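Local coordinates for hypothetical protein EF2904 (PDB 2AZ4) that binds two zinc ions in a metallo-beta-lactamase fold and, though its function is unproven, possibly acts as an RNA-binding exonuclease like its relatives, at residues N334-L339 against D365-K370; R254-N259 against D327-V332; V25-A30 against V155-V160. All coordinates share one frame; numbering follows the deposited sequence.

Contact 1 of 3, residues N334-L339 against D365-K370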
loop_
_atom_site.group_PDB
_atom_site.type_symbol
_atom_site.label_atom_id
_atom_site.label_comp_id
_atom_site.label_asym_id
_atom_site.label_seq_id
_atom_site.Cartn_x
_atom_site.Cartn_y
_atom_site.Cartn_z
ATOM N N ASN A 334 -12.572 5.778 16.680
ATOM C CA ASN A 334 -12.374 6.944 17.520
ATOM C C ASN A 334 -13.271 6.864 18.765
ATOM O O ASN A 334 -13.883 5.844 19.015
ATOM C CB ASN A 334 -12.627 8.254 16.748
ATOM C CG ASN A 334 -14.080 8.390 16.268
ATOM O OD1 ASN A 334 -14.944 7.557 16.569
ATOM N ND2 ASN A 334 -14.349 9.454 15.520
ATOM N N GLN A 335 -13.322 7.951 19.534
ATOM C CA GLN A 335 -14.025 8.008 20.819
ATOM C C GLN A 335 -13.723 6.806 21.694
ATOM O O GLN A 335 -14.643 6.163 22.189
ATOM C CB GLN A 335 -15.545 8.154 20.626
ATOM C CG GLN A 335 -15.952 9.497 20.063
ATOM C CD GLN A 335 -17.449 9.751 20.235
ATOM O OE1 GLN A 335 -17.934 10.014 21.354
ATOM N NE2 GLN A 335 -18.190 9.638 19.139
ATOM N N PHE A 336 -12.445 6.487 21.872
ATOM C CA PHE A 336 -12.095 5.249 22.590
ATOM C C PHE A 336 -12.481 5.336 24.066
ATOM O O PHE A 336 -12.609 4.313 24.735
ATOM C CB PHE A 336 -10.603 4.875 22.410
ATOM C CG PHE A 336 -10.266 4.414 21.027
ATOM C CD1 PHE A 336 -10.240 3.067 20.720
ATOM C CD2 PHE A 336 -9.984 5.337 20.017
ATOM C CE1 PHE A 336 -9.924 2.643 19.420
ATOM C CE2 PHE A 336 -9.687 4.910 18.704
ATOM C CZ PHE A 336 -9.661 3.585 18.416
ATOM N N ASP A 337 -12.698 6.564 24.553
ATOM C CA ASP A 337 -13.081 6.804 25.963
ATOM C C ASP A 337 -14.484 6.259 26.268
ATOM O O ASP A 337 -14.869 6.128 27.429
ATOM C CB ASP A 337 -12.905 8.295 26.316
ATOM C CG ASP A 337 -13.211 8.623 27.781
ATOM O OD1 ASP A 337 -12.611 7.996 28.696
ATOM O OD2 ASP A 337 -14.038 9.546 28.015
ATOM N N ASN A 338 -15.226 5.874 25.225
ATOM C CA ASN A 338 -16.585 5.311 25.404
ATOM C C ASN A 338 -16.660 3.797 25.517
ATOM O O ASN A 338 -17.717 3.247 25.827
ATOM C CB ASN A 338 -17.507 5.775 24.279
ATOM C CG ASN A 338 -17.840 7.252 24.381
ATOM O OD1 ASN A 338 -17.905 7.806 25.473
ATOM N ND2 ASN A 338 -18.061 7.886 23.246
ATOM N N LEU A 339 -15.547 3.124 25.246
ATOM C CA LEU A 339 -15.496 1.665 25.304
ATOM C C LEU A 339 -15.614 1.263 26.747
ATOM O O LEU A 339 -15.262 2.028 27.638
ATOM C CB LEU A 339 -14.172 1.140 24.722
ATOM C CG LEU A 339 -13.892 1.300 23.219
ATOM C CD1 LEU A 339 -12.513 0.774 22.874
ATOM C CD2 LEU A 339 -14.956 0.604 22.374
ATOM N N ASP A 365 -1.539 4.012 26.485
ATOM C CA ASP A 365 -1.770 4.639 27.783
ATOM C C ASP A 365 -3.267 4.920 28.019
ATOM O O ASP A 365 -3.801 4.612 29.095
ATOM C CB ASP A 365 -0.907 5.908 27.951
ATOM C CG ASP A 365 0.603 5.603 28.055
ATOM O OD1 ASP A 365 1.023 4.412 27.968
ATOM O OD2 ASP A 365 1.391 6.570 28.231
ATOM N N LEU A 366 -3.954 5.474 27.017
ATOM C CA LEU A 366 -5.408 5.687 27.117
ATOM C C LEU A 366 -6.178 4.396 27.406
ATOM O O LEU A 366 -7.045 4.363 28.292
ATOM C CB LEU A 366 -5.944 6.410 25.864
ATOM C CG LEU A 366 -7.274 6.149 25.144
ATOM C CD1 LEU A 366 -8.483 5.873 26.028
ATOM C CD2 LEU A 366 -7.581 7.304 24.167
ATOM N N LEU A 367 -5.852 3.333 26.669
ATOM C CA LEU A 367 -6.523 2.059 26.843
ATOM C C LEU A 367 -6.258 1.481 28.216
ATOM O O LEU A 367 -7.164 0.950 28.844
ATOM C CB LEU A 367 -6.093 1.066 25.758
ATOM C CG LEU A 367 -6.498 1.424 24.331
ATOM C CD1 LEU A 367 -5.808 0.500 23.329
ATOM C CD2 LEU A 367 -8.022 1.395 24.186
ATOM N N ALA A 368 -5.004 1.563 28.657
ATOM C CA ALA A 368 -4.604 1.061 29.965
ATOM C C ALA A 368 -5.430 1.659 31.094
ATOM O O ALA A 368 -5.970 0.913 31.916
ATOM C CB ALA A 368 -3.128 1.298 30.198
ATOM N N LYS A 369 -5.556 2.985 31.111
ATOM C CA LYS A 369 -6.359 3.709 32.131
ATOM C C LYS A 369 -7.797 3.215 32.222
ATOM O O LYS A 369 -8.435 3.306 33.279
ATOM C CB LYS A 369 -6.392 5.209 31.828
ATOM C CG LYS A 369 -5.087 5.946 32.074
ATOM C CD LYS A 369 -4.932 6.459 33.517
ATOM C CE LYS A 369 -5.994 7.498 33.904
ATOM N NZ LYS A 369 -5.997 7.765 35.377
ATOM N N LYS A 370 -8.308 2.697 31.104
ATOM C CA LYS A 370 -9.677 2.208 31.049
ATOM C C LYS A 370 -9.768 0.709 31.298
ATOM O O LYS A 370 -10.846 0.132 31.174
ATOM C CB LYS A 370 -10.314 2.579 29.711
ATOM C CG LYS A 370 -10.577 4.082 29.583
ATOM C CD LYS A 370 -11.349 4.445 28.318
ATOM C CE LYS A 370 -12.688 3.659 28.161
ATOM N NZ LYS A 370 -13.754 3.926 29.192
HETATM O O HOH W 1 -13.299 6.273 30.368
#

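Contact 2 of 3, residues R254-N259 against D327-V332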
loop_
_atom_site.group_PDB
_atom_site.type_symbol
_atom_site.label_atom_id
_atom_site.label_comp_id
_atom_site.label_asym_id
_atom_site.label_seq_id
_atom_site.Cartn_x
_atom_site.Cartn_y
_atom_site.Cartn_z
ATOM N N ARG A 254 -18.324 -10.066 26.930
ATOM C CA ARG A 254 -17.314 -9.042 26.931
ATOM C C ARG A 254 -17.453 -8.207 25.644
ATOM O O ARG A 254 -17.668 -8.737 24.545
ATOM C CB ARG A 254 -15.921 -9.686 26.992
ATOM C CG ARG A 254 -14.759 -8.708 27.251
ATOM C CD ARG A 254 -13.442 -9.444 27.385
ATOM N NE ARG A 254 -12.416 -8.585 27.972
ATOM C CZ ARG A 254 -11.130 -8.895 28.111
ATOM N NH1 ARG A 254 -10.652 -10.066 27.716
ATOM N NH2 ARG A 254 -10.320 -8.016 28.666
ATOM N N GLN A 255 -17.337 -6.904 25.784
ATOM C CA GLN A 255 -17.243 -6.065 24.607
ATOM C C GLN A 255 -15.958 -6.412 23.873
ATOM O O GLN A 255 -14.890 -6.497 24.485
ATOM C CB GLN A 255 -17.272 -4.584 24.976
ATOM C CG GLN A 255 -17.152 -3.664 23.769
ATOM C CD GLN A 255 -17.440 -2.213 24.140
ATOM O OE1 GLN A 255 -16.636 -1.577 24.781
ATOM N NE2 GLN A 255 -18.583 -1.698 23.718
ATOM N N ILE A 256 -16.078 -6.666 22.572
ATOM C CA ILE A 256 -14.888 -6.859 21.720
ATOM C C ILE A 256 -14.958 -5.953 20.496
ATOM O O ILE A 256 -15.953 -5.955 19.780
ATOM C CB ILE A 256 -14.731 -8.309 21.228
ATOM C CG1 ILE A 256 -14.864 -9.297 22.405
ATOM C CG2 ILE A 256 -13.364 -8.466 20.502
ATOM C CD1 ILE A 256 -14.858 -10.760 21.976
ATOM N N THR A 257 -13.880 -5.216 20.256
ATOM C CA THR A 257 -13.802 -4.294 19.131
ATOM C C THR A 257 -12.463 -4.478 18.440
ATOM O O THR A 257 -11.556 -5.102 18.994
ATOM C CB THR A 257 -13.978 -2.818 19.585
ATOM O OG1 THR A 257 -12.965 -2.491 20.530
ATOM C CG2 THR A 257 -15.336 -2.612 20.243
ATOM N N PHE A 258 -12.327 -3.932 17.241
ATOM C CA PHE A 258 -11.092 -4.083 16.507
ATOM C C PHE A 258 -10.945 -2.925 15.542
ATOM O O PHE A 258 -11.867 -2.125 15.380
ATOM C CB PHE A 258 -11.094 -5.422 15.744
ATOM C CG PHE A 258 -11.918 -5.400 14.480
ATOM C CD1 PHE A 258 -11.298 -5.360 13.242
ATOM C CD2 PHE A 258 -13.312 -5.386 14.535
ATOM C CE1 PHE A 258 -12.057 -5.322 12.068
ATOM C CE2 PHE A 258 -14.084 -5.345 13.361
ATOM C CZ PHE A 258 -13.455 -5.321 12.139
ATOM N N ASN A 259 -9.796 -2.853 14.885
ATOM C CA ASN A 259 -9.639 -1.979 13.729
ATOM C C ASN A 259 -8.555 -2.531 12.830
ATOM O O ASN A 259 -7.700 -3.302 13.282
ATOM C CB ASN A 259 -9.375 -0.533 14.144
ATOM C CG ASN A 259 -9.612 0.482 12.991
ATOM O OD1 ASN A 259 -10.237 0.180 11.980
ATOM N ND2 ASN A 259 -9.105 1.676 13.164
ATOM N N ASP A 327 -23.020 -9.844 21.289
ATOM C CA ASP A 327 -23.557 -10.041 19.937
ATOM C C ASP A 327 -22.656 -9.561 18.824
ATOM O O ASP A 327 -22.675 -10.133 17.730
ATOM C CB ASP A 327 -24.914 -9.356 19.766
ATOM C CG ASP A 327 -26.038 -10.051 20.534
ATOM O OD1 ASP A 327 -25.787 -10.906 21.404
ATOM O OD2 ASP A 327 -27.195 -9.710 20.276
ATOM N N TYR A 328 -21.888 -8.501 19.075
ATOM C CA TYR A 328 -21.107 -7.920 17.993
ATOM C C TYR A 328 -19.602 -7.935 18.197
ATOM O O TYR A 328 -19.108 -7.796 19.321
ATOM C CB TYR A 328 -21.547 -6.475 17.727
ATOM C CG TYR A 328 -23.020 -6.366 17.472
ATOM C CD1 TYR A 328 -23.578 -6.862 16.290
ATOM C CD2 TYR A 328 -23.860 -5.763 18.408
ATOM C CE1 TYR A 328 -24.947 -6.780 16.050
ATOM C CE2 TYR A 328 -25.233 -5.665 18.186
ATOM C CZ TYR A 328 -25.759 -6.167 17.009
ATOM O OH TYR A 328 -27.091 -6.064 16.774
ATOM N N LEU A 329 -18.891 -8.059 17.073
ATOM C CA LEU A 329 -17.520 -7.641 16.988
ATOM C C LEU A 329 -17.605 -6.395 16.118
ATOM O O LEU A 329 -18.028 -6.480 14.973
ATOM C CB LEU A 329 -16.659 -8.721 16.316
ATOM C CG LEU A 329 -15.257 -8.246 15.899
ATOM C CD1 LEU A 329 -14.300 -8.107 17.104
ATOM C CD2 LEU A 329 -14.637 -9.110 14.810
ATOM N N TRP A 330 -17.239 -5.235 16.655
ATOM C CA TRP A 330 -17.356 -4.002 15.867
ATOM C C TRP A 330 -16.085 -3.183 15.703
ATOM O O TRP A 330 -15.180 -3.239 16.519
ATOM C CB TRP A 330 -18.513 -3.125 16.338
ATOM C CG TRP A 330 -18.477 -2.615 17.794
ATOM C CD1 TRP A 330 -18.867 -3.303 18.911
ATOM C CD2 TRP A 330 -18.118 -1.293 18.241
ATOM N NE1 TRP A 330 -18.748 -2.498 20.036
ATOM C CE2 TRP A 330 -18.281 -1.265 19.652
ATOM C CE3 TRP A 330 -17.647 -0.139 17.590
ATOM C CZ2 TRP A 330 -18.003 -0.115 20.425
ATOM C CZ3 TRP A 330 -17.349 1.018 18.371
ATOM C CH2 TRP A 330 -17.549 1.015 19.766
ATOM N N GLN A 331 -16.024 -2.429 14.614
ATOM C CA GLN A 331 -14.820 -1.694 14.272
ATOM C C GLN A 331 -14.843 -0.354 15.005
ATOM O O GLN A 331 -15.686 0.508 14.717
ATOM C CB GLN A 331 -14.755 -1.486 12.754
ATOM C CG GLN A 331 -13.621 -0.562 12.255
ATOM C CD GLN A 331 -13.708 -0.251 10.762
ATOM O OE1 GLN A 331 -14.758 -0.419 10.159
ATOM N NE2 GLN A 331 -12.594 0.230 10.160
ATOM N N VAL A 332 -13.924 -0.153 15.941
ATOM C CA VAL A 332 -13.851 1.156 16.635
ATOM C C VAL A 332 -12.752 1.998 15.989
ATOM O O VAL A 332 -11.637 1.510 15.778
ATOM C CB VAL A 332 -13.632 1.004 18.167
ATOM C CG1 VAL A 332 -12.378 0.174 18.464
ATOM C CG2 VAL A 332 -13.565 2.370 18.871
HETATM O O HOH W 2 -18.910 -6.099 21.484
HETATM O O HOH W 3 -8.299 1.901 16.010
#

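Contact 3 of 3, residues V25-A30 against V155-V160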
loop_
_atom_site.group_PDB
_atom_site.type_symbol
_atom_site.label_atom_id
_atom_site.label_comp_id
_atom_site.label_asym_id
_atom_site.label_seq_id
_atom_site.Cartn_x
_atom_site.Cartn_y
_atom_site.Cartn_z
ATOM N N VAL A 25 11.664 4.052 -17.131
ATOM C CA VAL A 25 12.148 3.157 -18.162
ATOM C C VAL A 25 11.877 3.851 -19.478
ATOM O O VAL A 25 10.734 4.205 -19.768
ATOM C CB VAL A 25 11.485 1.755 -18.126
ATOM C CG1 VAL A 25 12.047 0.881 -19.260
ATOM C CG2 VAL A 25 11.762 1.070 -16.786
ATOM N N ALA A 26 12.936 4.080 -20.248
ATOM C CA ALA A 26 12.840 4.801 -21.527
ATOM C C ALA A 26 13.431 4.021 -22.700
ATOM O O ALA A 26 14.471 3.367 -22.570
ATOM C CB ALA A 26 13.512 6.145 -21.423
ATOM N N TYR A 27 12.748 4.126 -23.837
ATOM C CA TYR A 27 13.116 3.483 -25.086
ATOM C C TYR A 27 12.563 4.310 -26.248
ATOM O O TYR A 27 11.345 4.516 -26.343
ATOM C CB TYR A 27 12.533 2.069 -25.183
ATOM C CG TYR A 27 12.965 1.341 -26.444
ATOM C CD1 TYR A 27 14.248 0.799 -26.547
ATOM C CD2 TYR A 27 12.097 1.196 -27.525
ATOM C CE1 TYR A 27 14.660 0.126 -27.695
ATOM C CE2 TYR A 27 12.504 0.538 -28.688
ATOM C CZ TYR A 27 13.791 -0.002 -28.757
ATOM O OH TYR A 27 14.195 -0.678 -29.881
ATOM N N LYS A 28 13.469 4.746 -27.126
ATOM C CA LYS A 28 13.167 5.653 -28.247
ATOM C C LYS A 28 12.392 6.870 -27.739
ATOM O O LYS A 28 12.837 7.519 -26.802
ATOM C CB LYS A 28 12.452 4.938 -29.403
ATOM C CG LYS A 28 13.314 3.930 -30.157
ATOM C CD LYS A 28 12.482 3.270 -31.241
ATOM C CE LYS A 28 13.338 2.612 -32.299
ATOM N NZ LYS A 28 12.468 1.939 -33.325
ATOM N N ASP A 29 11.244 7.171 -28.338
ATOM C CA ASP A 29 10.438 8.308 -27.900
ATOM C C ASP A 29 9.331 7.957 -26.890
ATOM O O ASP A 29 8.346 8.706 -26.743
ATOM C CB ASP A 29 9.860 9.058 -29.103
ATOM C CG ASP A 29 8.988 8.193 -29.978
ATOM O OD1 ASP A 29 8.829 6.981 -29.701
ATOM O OD2 ASP A 29 8.457 8.750 -30.968
ATOM N N ALA A 30 9.504 6.846 -26.182
ATOM C CA ALA A 30 8.577 6.515 -25.109
ATOM C C ALA A 30 9.268 6.336 -23.762
ATOM O O ALA A 30 10.444 5.926 -23.683
ATOM C CB ALA A 30 7.732 5.276 -25.475
ATOM N N VAL A 155 3.123 1.484 -24.665
ATOM C CA VAL A 155 3.497 2.895 -24.579
ATOM C C VAL A 155 4.653 2.977 -25.556
ATOM O O VAL A 155 5.772 2.557 -25.233
ATOM C CB VAL A 155 3.951 3.270 -23.141
ATOM C CG1 VAL A 155 4.491 4.707 -23.066
ATOM C CG2 VAL A 155 2.808 3.056 -22.143
ATOM N N GLY A 156 4.366 3.469 -26.763
ATOM C CA GLY A 156 5.299 3.326 -27.883
ATOM C C GLY A 156 5.670 1.860 -28.031
ATOM O O GLY A 156 4.801 0.990 -28.058
ATOM N N GLU A 157 6.969 1.585 -28.078
ATOM C CA GLU A 157 7.450 0.219 -28.189
ATOM C C GLU A 157 7.740 -0.440 -26.841
ATOM O O GLU A 157 8.329 -1.518 -26.792
ATOM C CB GLU A 157 8.673 0.175 -29.093
ATOM C CG GLU A 157 8.322 0.413 -30.547
ATOM C CD GLU A 157 9.509 0.140 -31.464
ATOM O OE1 GLU A 157 9.935 -1.041 -31.570
ATOM O OE2 GLU A 157 10.009 1.113 -32.074
ATOM N N ILE A 158 7.337 0.207 -25.749
ATOM C CA ILE A 158 7.371 -0.420 -24.437
ATOM C C ILE A 158 6.057 -1.136 -24.149
ATOM O O ILE A 158 4.977 -0.567 -24.287
ATOM C CB ILE A 158 7.628 0.591 -23.283
ATOM C CG1 ILE A 158 8.744 1.566 -23.628
ATOM C CG2 ILE A 158 7.932 -0.157 -21.981
ATOM C CD1 ILE A 158 8.939 2.646 -22.571
ATOM N N SER A 159 6.161 -2.385 -23.717
ATOM C CA SER A 159 4.997 -3.181 -23.362
ATOM C C SER A 159 5.031 -3.492 -21.858
ATOM O O SER A 159 6.057 -3.926 -21.321
ATOM C CB SER A 159 4.990 -4.458 -24.202
ATOM O OG SER A 159 4.397 -5.529 -23.500
ATOM N N VAL A 160 3.932 -3.209 -21.168
ATOM C CA VAL A 160 3.897 -3.345 -19.711
ATOM C C VAL A 160 2.741 -4.254 -19.355
ATOM O O VAL A 160 1.588 -3.966 -19.693
ATOM C CB VAL A 160 3.731 -1.979 -18.984
ATOM C CG1 VAL A 160 3.769 -2.154 -17.450
ATOM C CG2 VAL A 160 4.774 -0.963 -19.445
HETATM O O HOH W 4 9.159 3.486 -27.966
#

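Contact 1 of 3, residues N334-L339 against D365-K370
Lys370, just past the end of helix 358-369, reaches across to the short 3-10 turn of 336-338 and carries the largest share of this contact. Its CG leaves anti to the carbonyl carbon (chi1 -70°), and two later bends, at chi3 and chi4, curl the chain so that NZ meets the carbonyls of Asp337 in the turn and of Leu339 just after it, donating to both. Leu339 O, 2.9 Å from NZ, is met almost head-on, with a C=O...N angle of 163°. Asp337 O, 3.0 Å from NZ, is approached from well above its carbonyl plane. Water 1 accepts a third bond from NZ at 2.7 Å and donates to Asp337 OD1. The ammonium group is thus gripped by three oxygens.

The Asp337 side chain crosses that of Lys370 at about a right angle, its OD1 lying 3.8 Å from Lys370 CD. Between OD1 and NZ the gap is 4.3 Å, beyond a salt bridge; the charges probably still attract, with the water linking them.

Beside this polar grip runs an apolar seam. Phe336 directs its CB at the helix, where it meets Leu366 CD2 at 4.3 Å, but its ring swings away. Phe336 CD1 still comes within 4.4 Å of Leu367 CD2, an oblique approach, and Phe363 of the same helix packs edge-to-face with the ring. Leu339 and Leu367 both also touch Ile372.

Helix 358-369 is the connection in a beta-alpha-beta crossover between the adjacent parallel strands 344-348 and 373-376. Its last turn is here fastened to the loop that leads into the first of them, as part of an alpha/beta domain built on a parallel sheet.

Contact 2 of 3, residues R254-N259 against D327-V332
Phe258 holds both good backbone bonds of this parallel pairing: its N donates to Trp330 O at 3.0 Å, and its O accepts from Val332 N at 2.9 Å. The bond from Trp330 N to Ile256 O is long and weak, so the pairing is firmer toward the C-terminal ends. The same two carbonyls, Trp330 O and Phe258 O, also take C-H...O contacts, from Thr257 CA and Gln331 CA respectively. Water 2 ties Ile256 N to Tyr328 O where the strands draw apart.

One side-chain hydrogen bond is made: Gln331 NE2 donates to Asn259 OD1 at 3.0 Å, fairly straight at 165°, with the acceptor close to the plane of the glutamine amide. Gln331 OE1 is taken by Glu282 N of the next strand, 278-282, so both ends of this amide are held and its rotation is fixed.

A CH-pi contact marks the face bearing Thr257 and Trp330. A chi1 of 59° puts Thr257 CG2 anti to the carbonyl carbon, beside the backbone N, and over the indole face, 3.5 Å from the centroid of the five-membered ring. Gln255 NE2 instead lies at the ring edge, 3.7 Å from Trp330 CZ2, its amide steeply turned to the indole, while its OE1 accepts from Gln340 N.

Apolar packing fills the other face. Leu329 wedges between two residues of the partner strand, its CD1 3.5 Å from Ile256 CG2 and its CG 3.7 Å from Phe258 CD2; Phe258 crosses it at about a right angle.

No side chain of 256-259 or 328-331 is charged. One face is mainly leucine, isoleucine and phenylalanine, the other a threonine-tryptophan CH-pi contact; the polarity lies in the backbone and the amides.

Contact 3 of 3, residues V25-A30 against V155-V160
Ile158, Glu157 and Ala30 join two beta hairpins, each closed by a type II' turn (Tyr27 to Ala30 and Val155 to Ile158), from the two facing sheets of the metallo-beta-lactamase fold.

Ile158 reaches in with its CG1 branch. CD1 lies near Val25 O and Ala30 O and 4.1 Å from Ala30 CB, while CG1 touches Tyr27 CB. Strand 173-179 adds Ile177 beside it, extending the apolar filling between the sheets.

Ala30 points its methyl at the opposite turn. Its CB sits 3.4 Å from Val155 O and 3.9 Å from Gly156 CA, so the two turns come together closely at this point.

Glu157 is solvent-exposed. Its CB rests obliquely against the Tyr27 ring, 3.9 Å from CE2, with the carboxylate almost perpendicular to that ring. Lys28, whose CG covers part of one face of the same ring, runs out extended to meet the acid. Water 4 adds a bridge, accepting from Glu157 N and donating to Tyr27 O. A salt bridge completes the contact: Lys28 NZ donates to the syn lone pair of Glu157 OE2 at 2.9 Å.

From the N terminus, contact 3 comes first: 25-30 waits 124 residues for 155-160, and the closure brings together two sheets of the metallo-beta-lactamase part. Contact 2 then opens at 254-259 and closes at 327-332, placing two strands side by side in the parallel six-stranded sheet. Contact 1 starts directly afterwards at 334-339 and closes with 365-370, tying the loop before strand 344-348 to the end of helix 358-369. All three follow in series; none nests or crosses. Contacts 1 and 2 touch through Leu339, whose CD2 lies 3.7 Å from Trp330 CZ2. Contact 3 is remote, its centre about 50 Å from that of contact 2, across the chain's centre.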